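Local atomic coordinates of tRNA (guanine-N(1)-)-methyltransferase (Aquifex aeolicus, PDB entry 1OY5), a protein that probably methylates N1 of guanosine-37 in tRNA, using S-adenosyl-L-methionine as methyl donor, and works as a homodimer. Residues G25-A30 with V36-I41. Sequence-based numbering, arbitrary orientation.
Sequences GIVKQA and VEVYPI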
ATOM      1  N   GLY A  25      -7.206 -10.604   9.363  1.00 19.79           N
ATOM      2  CA  GLY A  25      -6.853  -9.421  10.108  1.00 20.50           C
ATOM      3  C   GLY A  25      -8.007  -8.581  10.614  1.00 20.55           C
ATOM      4  O   GLY A  25      -9.086  -9.072  10.891  1.00 21.52           O
ATOM      5  N   ILE A  26      -7.728  -7.298  10.751  1.00 20.81           N
ATOM      6  CA  ILE A  26      -8.621  -6.328  11.322  1.00 21.17           C
ATOM      7  C   ILE A  26      -9.803  -6.085  10.436  1.00 20.73           C
ATOM      8  O   ILE A  26     -10.850  -5.724  10.910  1.00 21.20           O
ATOM      9  CB  ILE A  26      -7.840  -5.026  11.568  1.00 21.25           C
ATOM     10  CG1 ILE A  26      -6.532  -5.342  12.286  1.00 22.55           C
ATOM     11  CG2 ILE A  26      -8.587  -4.099  12.449  1.00 22.75           C
ATOM     12  CD1 ILE A  26      -6.664  -6.325  13.423  1.00 23.67           C
ATOM     13  N   VAL A  27      -9.648  -6.267   9.141  1.00 21.18           N
ATOM     14  CA  VAL A  27     -10.760  -6.009   8.244  1.00 20.74           C
ATOM     15  C   VAL A  27     -11.804  -7.081   8.479  1.00 21.14           C
ATOM     16  O   VAL A  27     -12.993  -6.796   8.511  1.00 21.72           O
ATOM     17  CB  VAL A  27     -10.348  -5.929   6.767  1.00 19.95           C
ATOM     18  CG1 VAL A  27     -11.585  -5.972   5.852  1.00 19.71           C
ATOM     19  CG2 VAL A  27      -9.607  -4.663   6.539  1.00 19.64           C
ATOM     20  N   LYS A  28     -11.357  -8.307   8.683  1.00 21.33           N
ATOM     21  CA  LYS A  28     -12.282  -9.404   8.918  1.00 21.90           C
ATOM     22  C   LYS A  28     -12.990  -9.241  10.259  1.00 21.30           C
ATOM     23  O   LYS A  28     -14.161  -9.498  10.381  1.00 21.85           O
ATOM     24  CB  LYS A  28     -11.543 -10.719   8.851  1.00 21.73           C
ATOM     25  CG  LYS A  28     -12.358 -11.925   9.145  1.00 25.22           C
ATOM     26  CD  LYS A  28     -11.388 -13.065   9.637  1.00 30.60           C
ATOM     27  CE  LYS A  28     -12.128 -14.289  10.180  1.00 31.85           C
ATOM     28  NZ  LYS A  28     -11.282 -15.044  11.158  1.00 33.87           N
ATOM     29  N   GLN A  29     -12.259  -8.797  11.255  1.00 21.12           N
ATOM     30  CA  GLN A  29     -12.795  -8.531  12.566  1.00 21.30           C
ATOM     31  C   GLN A  29     -13.868  -7.440  12.464  1.00 21.01           C
ATOM     32  O   GLN A  29     -15.000  -7.614  12.934  1.00 21.07           O
ATOM     33  CB  GLN A  29     -11.647  -8.059  13.437  1.00 22.01           C
ATOM     34  CG  GLN A  29     -11.950  -7.873  14.847  1.00 24.67           C
ATOM     35  CD  GLN A  29     -10.684  -7.770  15.639  1.00 30.48           C
ATOM     36  OE1 GLN A  29      -9.736  -8.539  15.392  1.00 34.22           O
ATOM     37  NE2 GLN A  29     -10.642  -6.828  16.604  1.00 33.21           N
ATOM     38  N   ALA A  30     -13.533  -6.326  11.820  1.00 19.93           N
ATOM     39  CA  ALA A  30     -14.508  -5.268  11.624  1.00 19.92           C
ATOM     40  C   ALA A  30     -15.777  -5.813  10.932  1.00 19.59           C
ATOM     41  O   ALA A  30     -16.920  -5.461  11.303  1.00 19.14           O
ATOM     42  CB  ALA A  30     -13.909  -4.147  10.816  1.00 19.98           C
ATOM     43  N   VAL A  36     -18.003  -2.851   9.702  1.00 22.68           N
ATOM     44  CA  VAL A  36     -17.778  -2.481   8.318  1.00 22.82           C
ATOM     45  C   VAL A  36     -18.228  -3.557   7.396  1.00 21.54           C
ATOM     46  O   VAL A  36     -18.389  -4.711   7.787  1.00 20.46           O
ATOM     47  CB  VAL A  36     -16.335  -2.205   8.020  1.00 23.35           C
ATOM     48  CG1 VAL A  36     -15.781  -1.218   9.022  1.00 25.41           C
ATOM     49  CG2 VAL A  36     -15.568  -3.479   8.097  1.00 26.04           C
ATOM     50  N   GLU A  37     -18.458  -3.122   6.170  1.00 20.79           N
ATOM     51  CA  GLU A  37     -18.776  -3.987   5.057  1.00 20.34           C
ATOM     52  C   GLU A  37     -17.970  -3.501   3.844  1.00 20.36           C
ATOM     53  O   GLU A  37     -17.791  -2.319   3.610  1.00 19.53           O
ATOM     54  CB  GLU A  37     -20.260  -3.957   4.751  1.00 20.27           C
ATOM     55  CG  GLU A  37     -21.128  -4.683   5.763  1.00 17.61           C
ATOM     56  CD  GLU A  37     -22.597  -4.466   5.470  1.00 18.81           C
ATOM     57  OE1 GLU A  37     -22.922  -3.847   4.427  1.00 18.20           O
ATOM     58  OE2 GLU A  37     -23.434  -4.828   6.317  1.00 22.24           O
ATOM     59  N   VAL A  38     -17.491  -4.465   3.078  1.00 21.40           N
ATOM     60  CA  VAL A  38     -16.626  -4.248   1.946  1.00 20.94           C
ATOM     61  C   VAL A  38     -17.240  -4.943   0.778  1.00 20.29           C
ATOM     62  O   VAL A  38     -17.270  -6.149   0.731  1.00 19.89           O
ATOM     63  CB  VAL A  38     -15.221  -4.889   2.196  1.00 21.04           C
ATOM     64  CG1 VAL A  38     -14.371  -4.839   0.944  1.00 22.19           C
ATOM     65  CG2 VAL A  38     -14.532  -4.197   3.299  1.00 20.58           C
ATOM     66  N   TYR A  39     -17.691  -4.168  -0.186  1.00 20.40           N
ATOM     67  CA  TYR A  39     -18.281  -4.696  -1.385  1.00 20.50           C
ATOM     68  C   TYR A  39     -17.379  -4.493  -2.610  1.00 21.04           C
ATOM     69  O   TYR A  39     -17.373  -3.460  -3.236  1.00 21.15           O
ATOM     70  CB  TYR A  39     -19.600  -4.004  -1.678  1.00 20.08           C
ATOM     71  CG  TYR A  39     -20.643  -4.138  -0.646  1.00 21.59           C
ATOM     72  CD1 TYR A  39     -21.630  -5.117  -0.773  1.00 24.03           C
ATOM     73  CD2 TYR A  39     -20.714  -3.246   0.432  1.00 19.80           C
ATOM     74  CE1 TYR A  39     -22.617  -5.239   0.134  1.00 23.24           C
ATOM     75  CE2 TYR A  39     -21.699  -3.364   1.348  1.00 21.40           C
ATOM     76  CZ  TYR A  39     -22.656  -4.365   1.206  1.00 22.92           C
ATOM     77  OH  TYR A  39     -23.660  -4.526   2.128  1.00 19.17           O
ATOM     78  N   PRO A  40     -16.675  -5.523  -3.006  1.00 22.52           N
ATOM     79  CA  PRO A  40     -15.898  -5.462  -4.243  1.00 23.41           C
ATOM     80  C   PRO A  40     -16.864  -5.414  -5.442  1.00 24.07           C
ATOM     81  O   PRO A  40     -17.815  -6.180  -5.520  1.00 24.88           O
ATOM     82  CB  PRO A  40     -15.100  -6.758  -4.228  1.00 23.97           C
ATOM     83  CG  PRO A  40     -15.720  -7.641  -3.133  1.00 22.67           C
ATOM     84  CD  PRO A  40     -16.599  -6.821  -2.318  1.00 22.20           C
ATOM     85  N   ILE A  41     -16.667  -4.460  -6.340  1.00 24.02           N
ATOM     86  CA  ILE A  41     -17.578  -4.296  -7.479  1.00 22.97           C
ATOM     87  C   ILE A  41     -16.729  -4.521  -8.714  1.00 21.68           C
ATOM     88  O   ILE A  41     -15.793  -3.804  -8.998  1.00 20.38           O
ATOM     89  CB  ILE A  41     -18.231  -2.880  -7.500  1.00 22.84           C
ATOM     90  CG1 ILE A  41     -18.794  -2.478  -6.138  1.00 22.68           C
ATOM     91  CG2 ILE A  41     -19.316  -2.839  -8.514  1.00 24.23           C
ATOM     92  CD1 ILE A  41     -20.083  -3.170  -5.753  1.00 22.66           C
TER
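Ala30 and Val36 join helix 25-33 to strand 36-42, an outermost strand, within this chain, of the parallel sheet in this SPOUT-type methyltransferase. The strand follows the helix after a two-residue link. Together with strand 6-12, which pairs with 36-42 in parallel, they complete a beta-alpha-beta crossover. Over the two segments the axes come within 8.1 Å and their directions differ by 111°, so the chain swings well round between helix and strand.

Val36 has the largest share of the contact, closely followed by Ala30. Its CB lies 4.2 Å from CB of Ala30. CG1, anti to the carbonyl carbon (chi1 -51°), lies 3.9 Å from the same Ala30 CB. CG2 sits between the backbone N and the carbonyl carbon and meets Ala30 CB and carbonyl carbon; it is also 4.2 Å from O of Val27, one helical turn back. Both methyl branches therefore converge on a single alanine methyl. Beyond this pair, Val36 also packs on Ile31, Ser154 and Leu157.

The next strand residue on this face is Val38. Its CG2 lies 4.3 Å from CG1 of Val27, a looser apolar touch. Ile150 of helix 143-155 packs against both valines, so a second helix helps cover this side of the strand.

Glu37 and Tyr39 turn to the other face. Tyr39 OH donates to Glu37 OE1, approaching from above the carboxylate plane. That oxygen also takes part in a salt bridge with Arg7, a charged link toward the neighbouring strand.

One backbone hydrogen bond ties the segments directly. Val36 N donates to Ala30 O at 3.2 Å, with an N-H...O angle of 150°.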